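Long-range contact in single-stranded DNA-binding protein (Thermotoga maritima, PDB 1Z9F), which probably binds single-stranded DNA, as a homotetrameric member of the OB-fold single-strand binding protein family: residues 19-31 against 38-49. Numbering follows the deposited sequence. Where two conformers were deposited one is given.
Sequences IILIGRLVRDPEE and TPVTTFTIAVDR
Leu25 meets Phe43 at the apolar centre: Leu25 CG lies 3.5 Å from Phe43 CD2, and both methyls of the leucine also reach the ring, at an oblique approach. The ring is brought there by chi1 of 56°, which sets Phe43 CG between its own backbone N and carbonyl carbon. Ile45 CG2 lies at the ring edge, in plane, while Ile45 CD1 extends the apolar row to Leu21 CB at 3.8 Å. At Gly23 the backbone passes close to the other strand, its CA 3.2 Å from Ala46 O.

Two antiparallel ladders frame this centre. Arg24 and Ala46 form a hydrogen-bonded pair, with Ala46 N to Arg24 O at 2.8 Å, and Glu30 and Thr42 form another, with Glu30 N to Thr42 O also at 2.8 Å. Between them Val26 N still reaches Thr44 O in a longer but nearly straight bond (170°); beyond it the chain comes back to strand 39-48 at Glu30 with the register shifted by two residues.

At the polar edge, Glu31 bends at chi2 and turns its carboxylate toward Thr41 OG1, at a spacing too short to take at face value; that hydroxyl also has Ala74 O within hydrogen-bonding reach.

The hairpin belongs to the OB fold. The N-to-C directions of strands 19-25 and 39-48 stand at 119°, and the first also pairs with strand 86-96. Phe43 also packs on Ile67 of strand 62-70, Thr41 and Glu31 touch helix 71-80, and residues 19-22 continue the sheet into the second subunit.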
ATOM      1  N   ILE A  19      -0.520  -2.109  -5.741  1.00 78.33           N
ATOM      2  CA  ILE A  19       0.607  -2.401  -4.865  1.00 78.13           C
ATOM      3  C   ILE A  19       1.303  -3.705  -5.304  1.00 77.94           C
ATOM      4  O   ILE A  19       0.666  -4.661  -5.638  1.00 77.56           O
ATOM      5  CB  ILE A  19       0.228  -2.368  -3.339  1.00 78.59           C
ATOM      6  CG1 ILE A  19       1.511  -2.407  -2.495  1.00 79.19           C
ATOM      7  CG2 ILE A  19      -0.700  -3.503  -2.949  1.00 76.60           C
ATOM      8  CD1 ILE A  19       1.316  -2.060  -1.101  1.00 78.03           C
ATOM      9  N   ILE A  20       2.633  -3.674  -5.329  1.00 78.43           N
ATOM     10  CA  ILE A  20       3.463  -4.814  -5.657  1.00 78.28           C
ATOM     11  C   ILE A  20       4.492  -4.952  -4.556  1.00 78.56           C
ATOM     12  O   ILE A  20       5.266  -4.029  -4.302  1.00 78.63           O
ATOM     13  CB  ILE A  20       4.185  -4.632  -6.980  1.00 77.86           C
ATOM     14  CG1 ILE A  20       3.164  -4.345  -8.074  1.00 78.93           C
ATOM     15  CG2 ILE A  20       5.061  -5.842  -7.271  1.00 76.84           C
ATOM     16  CD1 ILE A  20       3.760  -3.903  -9.368  1.00 81.29           C
ATOM     17  N   LEU A  21       4.482  -6.118  -3.920  1.00 79.14           N
ATOM     18  CA  LEU A  21       5.322  -6.406  -2.755  1.00 79.13           C
ATOM     19  C   LEU A  21       6.015  -7.706  -3.051  1.00 79.55           C
ATOM     20  O   LEU A  21       5.444  -8.549  -3.729  1.00 80.33           O
ATOM     21  CB  LEU A  21       4.463  -6.577  -1.497  1.00 79.08           C
ATOM     22  CG  LEU A  21       3.564  -5.382  -1.162  1.00 78.06           C
ATOM     23  CD1 LEU A  21       2.545  -5.733  -0.157  1.00 78.13           C
ATOM     24  CD2 LEU A  21       4.392  -4.192  -0.715  1.00 77.12           C
ATOM     25  N   ILE A  22       7.263  -7.831  -2.612  1.00 79.30           N
ATOM     26  CA  ILE A  22       7.962  -9.115  -2.564  1.00 78.90           C
ATOM     27  C   ILE A  22       8.462  -9.316  -1.128  1.00 79.12           C
ATOM     28  O   ILE A  22       9.270  -8.525  -0.634  1.00 78.40           O
ATOM     29  CB  ILE A  22       9.140  -9.189  -3.529  1.00 78.70           C
ATOM     30  CG1 ILE A  22       8.647  -9.167  -4.970  1.00 78.61           C
ATOM     31  CG2 ILE A  22       9.922 -10.463  -3.303  1.00 78.41           C
ATOM     32  CD1 ILE A  22       9.750  -9.104  -5.990  1.00 78.35           C
ATOM     33  N   GLY A  23       7.955 -10.358  -0.465  1.00 79.05           N
ATOM     34  CA  GLY A  23       8.331 -10.650   0.902  1.00 79.32           C
ATOM     35  C   GLY A  23       8.146 -12.104   1.268  1.00 79.64           C
ATOM     36  O   GLY A  23       7.599 -12.885   0.495  1.00 79.79           O
ATOM     37  N   ARG A  24       8.627 -12.466   2.460  0.50 79.82           N
ATOM     38  CA  ARG A  24       8.485 -13.827   2.980  0.50 79.79           C
ATOM     39  C   ARG A  24       7.119 -13.926   3.657  0.50 80.05           C
ATOM     40  O   ARG A  24       6.608 -12.924   4.153  0.50 79.95           O
ATOM     41  CB  ARG A  24       9.571 -14.196   4.017  0.50 79.73           C
ATOM     42  CG  ARG A  24      10.960 -13.531   3.926  0.50 79.32           C
ATOM     43  CD  ARG A  24      11.785 -13.840   2.665  0.50 78.47           C
ATOM     44  NE  ARG A  24      11.838 -15.260   2.302  0.50 77.98           N
ATOM     45  CZ  ARG A  24      12.887 -15.872   1.745  0.50 77.29           C
ATOM     46  NH1 ARG A  24      12.809 -17.165   1.454  0.50 77.41           N
ATOM     47  NH2 ARG A  24      14.012 -15.218   1.468  0.50 76.56           N
ATOM     48  N   LEU A  25       6.533 -15.125   3.674  1.00 80.28           N
ATOM     49  CA  LEU A  25       5.364 -15.402   4.519  1.00 80.74           C
ATOM     50  C   LEU A  25       5.906 -15.642   5.914  1.00 81.22           C
ATOM     51  O   LEU A  25       6.749 -16.518   6.095  1.00 81.48           O
ATOM     52  CB  LEU A  25       4.598 -16.650   4.073  1.00 80.63           C
ATOM     53  CG  LEU A  25       3.364 -16.463   3.197  1.00 80.38           C
ATOM     54  CD1 LEU A  25       3.771 -16.296   1.741  1.00 79.78           C
ATOM     55  CD2 LEU A  25       2.398 -17.650   3.364  1.00 80.79           C
ATOM     56  N   VAL A  26       5.439 -14.871   6.894  1.00 81.70           N
ATOM     57  CA  VAL A  26       5.951 -14.995   8.269  1.00 81.84           C
ATOM     58  C   VAL A  26       5.114 -15.939   9.108  1.00 81.95           C
ATOM     59  O   VAL A  26       5.531 -16.328  10.189  1.00 82.08           O
ATOM     60  CB  VAL A  26       6.079 -13.636   8.993  1.00 81.95           C
ATOM     61  CG1 VAL A  26       7.312 -12.909   8.500  1.00 81.85           C
ATOM     62  CG2 VAL A  26       4.822 -12.785   8.815  1.00 82.29           C
ATOM     63  N   ARG A  27       3.926 -16.281   8.619  1.00 82.12           N
ATOM     64  CA  ARG A  27       3.219 -17.471   9.083  1.00 82.25           C
ATOM     65  C   ARG A  27       2.302 -18.042   8.004  1.00 81.92           C
ATOM     66  O   ARG A  27       2.015 -17.394   6.986  1.00 81.33           O
ATOM     67  CB  ARG A  27       2.457 -17.233  10.401  1.00 82.35           C
ATOM     68  CG  ARG A  27       1.861 -15.842  10.614  1.00 82.91           C
ATOM     69  CD  ARG A  27       1.523 -15.636  12.098  1.00 83.37           C
ATOM     70  NE  ARG A  27       1.648 -14.239  12.518  1.00 83.81           N
ATOM     71  CZ  ARG A  27       1.613 -13.820  13.785  1.00 84.99           C
ATOM     72  NH1 ARG A  27       1.462 -14.675  14.803  1.00 83.76           N
ATOM     73  NH2 ARG A  27       1.738 -12.521  14.041  1.00 85.95           N
ATOM     74  N   ASP A  28       1.858 -19.272   8.262  1.00 81.69           N
ATOM     75  CA  ASP A  28       1.080 -20.059   7.318  1.00 81.52           C
ATOM     76  C   ASP A  28      -0.262 -19.403   7.024  1.00 81.51           C
ATOM     77  O   ASP A  28      -0.820 -18.704   7.874  1.00 80.82           O
ATOM     78  CB  ASP A  28       0.870 -21.482   7.857  1.00 81.64           C
ATOM     79  CG  ASP A  28       2.182 -22.229   8.057  1.00 81.59           C
ATOM     80  OD1 ASP A  28       3.111 -22.025   7.242  1.00 81.77           O
ATOM     81  OD2 ASP A  28       2.290 -23.008   9.027  1.00 80.28           O
ATOM     82  N   PRO A  29      -0.766 -19.593   5.796  1.00 81.90           N
ATOM     83  CA  PRO A  29      -2.024 -18.979   5.410  1.00 82.42           C
ATOM     84  C   PRO A  29      -3.235 -19.545   6.157  1.00 83.25           C
ATOM     85  O   PRO A  29      -3.237 -20.713   6.560  1.00 83.40           O
ATOM     86  CB  PRO A  29      -2.111 -19.269   3.914  1.00 82.37           C
ATOM     87  CG  PRO A  29      -1.230 -20.419   3.683  1.00 82.07           C
ATOM     88  CD  PRO A  29      -0.161 -20.367   4.698  1.00 81.70           C
ATOM     89  N   GLU A  30      -4.241 -18.700   6.354  1.00 84.21           N
ATOM     90  CA  GLU A  30      -5.485 -19.105   6.994  1.00 85.14           C
ATOM     91  C   GLU A  30      -6.571 -19.212   5.934  1.00 86.23           C
ATOM     92  O   GLU A  30      -6.945 -18.198   5.340  1.00 86.33           O
ATOM     93  CB  GLU A  30      -5.902 -18.083   8.052  1.00 84.98           C
ATOM     94  CG  GLU A  30      -5.031 -18.098   9.292  1.00 84.89           C
ATOM     95  CD  GLU A  30      -5.508 -17.125  10.352  1.00 84.99           C
ATOM     96  OE1 GLU A  30      -5.773 -15.947  10.018  1.00 84.23           O
ATOM     97  OE2 GLU A  30      -5.627 -17.542  11.524  1.00 86.30           O
ATOM     98  N   GLU A  31      -7.046 -20.435   5.683  1.00 87.23           N
ATOM     99  CA  GLU A  31      -8.216 -20.657   4.824  1.00 88.02           C
ATOM    100  C   GLU A  31      -9.471 -20.454   5.649  1.00 88.61           C
ATOM    101  O   GLU A  31      -9.575 -20.902   6.791  1.00 88.88           O
ATOM    102  CB  GLU A  31      -8.233 -22.059   4.206  1.00 88.04           C
ATOM    103  CG  GLU A  31      -9.414 -22.371   3.249  1.00 87.86           C
ATOM    104  CD  GLU A  31      -9.291 -21.730   1.860  1.00 87.53           C
ATOM    105  OE1 GLU A  31      -9.160 -20.494   1.769  1.00 87.99           O
ATOM    106  OE2 GLU A  31      -9.355 -22.469   0.852  1.00 87.66           O
ATOM    107  N   THR A  38     -16.243 -17.945  -2.579  1.00 84.27           N
ATOM    108  CA  THR A  38     -16.287 -18.641  -1.294  1.00 84.06           C
ATOM    109  C   THR A  38     -14.911 -18.603  -0.607  1.00 83.69           C
ATOM    110  O   THR A  38     -14.786 -18.037   0.477  1.00 83.99           O
ATOM    111  CB  THR A  38     -16.805 -20.110  -1.437  1.00 84.11           C
ATOM    112  OG1 THR A  38     -18.206 -20.108  -1.748  1.00 85.02           O
ATOM    113  CG2 THR A  38     -16.590 -20.917  -0.150  1.00 84.23           C
ATOM    114  N   PRO A  39     -13.873 -19.188  -1.235  1.00 83.02           N
ATOM    115  CA  PRO A  39     -12.645 -19.387  -0.474  1.00 82.50           C
ATOM    116  C   PRO A  39     -11.839 -18.105  -0.265  1.00 82.02           C
ATOM    117  O   PRO A  39     -11.579 -17.362  -1.212  1.00 82.38           O
ATOM    118  CB  PRO A  39     -11.867 -20.412  -1.319  1.00 82.44           C
ATOM    119  CG  PRO A  39     -12.836 -20.870  -2.402  1.00 82.79           C
ATOM    120  CD  PRO A  39     -13.728 -19.700  -2.605  1.00 83.09           C
ATOM    121  N   VAL A  40     -11.465 -17.849   0.985  1.00 81.29           N
ATOM    122  CA  VAL A  40     -10.638 -16.702   1.338  1.00 80.50           C
ATOM    123  C   VAL A  40      -9.465 -17.200   2.149  1.00 79.73           C
ATOM    124  O   VAL A  40      -9.630 -17.921   3.124  1.00 79.84           O
ATOM    125  CB  VAL A  40     -11.411 -15.664   2.176  1.00 80.57           C
ATOM    126  CG1 VAL A  40     -10.734 -14.332   2.132  1.00 80.04           C
ATOM    127  CG2 VAL A  40     -12.829 -15.544   1.676  1.00 80.99           C
ATOM    128  N   THR A  41      -8.279 -16.814   1.724  1.00 79.03           N
ATOM    129  CA  THR A  41      -7.056 -17.170   2.392  1.00 78.47           C
ATOM    130  C   THR A  41      -6.309 -15.862   2.666  1.00 78.36           C
ATOM    131  O   THR A  41      -6.222 -14.990   1.816  1.00 77.53           O
ATOM    132  CB  THR A  41      -6.232 -18.146   1.538  1.00 78.39           C
ATOM    133  OG1 THR A  41      -7.035 -19.299   1.232  1.00 78.92           O
ATOM    134  CG2 THR A  41      -4.984 -18.584   2.265  1.00 77.84           C
ATOM    135  N   THR A  42      -5.852 -15.714   3.899  1.00 78.22           N
ATOM    136  CA  THR A  42      -5.117 -14.566   4.300  1.00 78.15           C
ATOM    137  C   THR A  42      -3.760 -15.039   4.771  1.00 78.32           C
ATOM    138  O   THR A  42      -3.593 -16.193   5.176  1.00 77.47           O
ATOM    139  CB  THR A  42      -5.826 -13.765   5.411  1.00 78.22           C
ATOM    140  OG1 THR A  42      -5.920 -14.549   6.615  1.00 78.30           O
ATOM    141  CG2 THR A  42      -7.211 -13.334   4.949  1.00 78.47           C
ATOM    142  N   PHE A  43      -2.792 -14.135   4.649  1.00 78.55           N
ATOM    143  CA  PHE A  43      -1.457 -14.324   5.179  1.00 78.79           C
ATOM    144  C   PHE A  43      -0.765 -12.972   5.187  1.00 78.79           C
ATOM    145  O   PHE A  43      -1.164 -12.059   4.488  1.00 78.62           O
ATOM    146  CB  PHE A  43      -0.657 -15.350   4.369  1.00 78.89           C
ATOM    147  CG  PHE A  43      -0.556 -15.046   2.911  1.00 78.43           C
ATOM    148  CD1 PHE A  43      -1.570 -15.413   2.042  1.00 78.87           C
ATOM    149  CD2 PHE A  43       0.578 -14.442   2.392  1.00 79.36           C
ATOM    150  CE1 PHE A  43      -1.472 -15.161   0.673  1.00 79.26           C
ATOM    151  CE2 PHE A  43       0.693 -14.175   1.018  1.00 79.13           C
ATOM    152  CZ  PHE A  43      -0.340 -14.538   0.159  1.00 79.07           C
ATOM    153  N   THR A  44       0.243 -12.848   6.030  1.00 79.41           N
ATOM    154  CA  THR A  44       0.957 -11.613   6.193  1.00 79.62           C
ATOM    155  C   THR A  44       2.370 -11.912   5.768  1.00 80.26           C
ATOM    156  O   THR A  44       2.918 -12.976   6.086  1.00 79.30           O
ATOM    157  CB  THR A  44       0.917 -11.065   7.651  1.00 80.14           C
ATOM    158  OG1 THR A  44       2.043 -11.548   8.398  1.00 80.80           O
ATOM    159  CG2 THR A  44      -0.409 -11.447   8.371  1.00 78.89           C
ATOM    160  N   ILE A  45       2.936 -10.977   5.007  1.00 81.33           N
ATOM    161  CA  ILE A  45       4.296 -11.104   4.523  1.00 81.98           C
ATOM    162  C   ILE A  45       5.200 -10.091   5.220  1.00 82.39           C
ATOM    163  O   ILE A  45       4.741  -9.035   5.681  1.00 82.57           O
ATOM    164  CB  ILE A  45       4.376 -10.977   2.982  1.00 82.15           C
ATOM    165  CG1 ILE A  45       3.703  -9.687   2.493  1.00 81.76           C
ATOM    166  CG2 ILE A  45       3.738 -12.216   2.329  1.00 82.79           C
ATOM    167  CD1 ILE A  45       3.905  -9.421   1.024  1.00 82.51           C
ATOM    168  N   ALA A  46       6.477 -10.439   5.329  1.00 82.61           N
ATOM    169  CA  ALA A  46       7.471  -9.537   5.874  1.00 82.69           C
ATOM    170  C   ALA A  46       8.190  -8.966   4.685  1.00 82.85           C
ATOM    171  O   ALA A  46       8.806  -9.717   3.931  1.00 83.04           O
ATOM    172  CB  ALA A  46       8.443 -10.276   6.773  1.00 82.76           C
ATOM    173  N   VAL A  47       8.085  -7.648   4.504  1.00 82.91           N
ATOM    174  CA  VAL A  47       8.752  -6.940   3.410  1.00 82.90           C
ATOM    175  C   VAL A  47       9.758  -5.979   4.015  1.00 83.07           C
ATOM    176  O   VAL A  47       9.440  -4.816   4.301  1.00 82.76           O
ATOM    177  CB  VAL A  47       7.736  -6.137   2.552  1.00 82.99           C
ATOM    178  CG1 VAL A  47       8.454  -5.323   1.442  1.00 82.08           C
ATOM    179  CG2 VAL A  47       6.651  -7.068   1.961  1.00 82.99           C
ATOM    180  N   ASP A  48      10.976  -6.450   4.241  1.00 83.43           N
ATOM    181  CA  ASP A  48      11.923  -5.576   4.917  1.00 84.06           C
ATOM    182  C   ASP A  48      12.558  -4.569   3.956  1.00 84.15           C
ATOM    183  O   ASP A  48      12.678  -4.811   2.758  1.00 83.53           O
ATOM    184  CB  ASP A  48      12.940  -6.321   5.845  1.00 84.37           C
ATOM    185  CG  ASP A  48      13.736  -7.417   5.140  1.00 84.81           C
ATOM    186  OD1 ASP A  48      13.761  -7.434   3.885  1.00 84.84           O
ATOM    187  OD2 ASP A  48      14.341  -8.252   5.867  1.00 82.74           O
ATOM    188  N   ARG A  49      12.917  -3.419   4.523  1.00 84.70           N
ATOM    189  CA  ARG A  49      13.410  -2.278   3.773  1.00 85.14           C
ATOM    190  C   ARG A  49      14.900  -2.474   3.497  1.00 85.04           C
ATOM    191  O   ARG A  49      15.756  -1.890   4.161  1.00 85.22           O
ATOM    192  CB  ARG A  49      13.153  -0.980   4.555  1.00 85.13           C
ATOM    193  CG  ARG A  49      11.704  -0.807   5.039  1.00 85.44           C
ATOM    194  CD  ARG A  49      11.592   0.347   6.019  1.00 86.15           C
ATOM    195  NE  ARG A  49      10.245   0.512   6.565  1.00 86.95           N
ATOM    196  CZ  ARG A  49       9.896   1.489   7.403  1.00 87.52           C
ATOM    197  NH1 ARG A  49      10.788   2.377   7.831  1.00 88.65           N
ATOM    198  NH2 ARG A  49       8.649   1.573   7.842  1.00 88.08           N
TER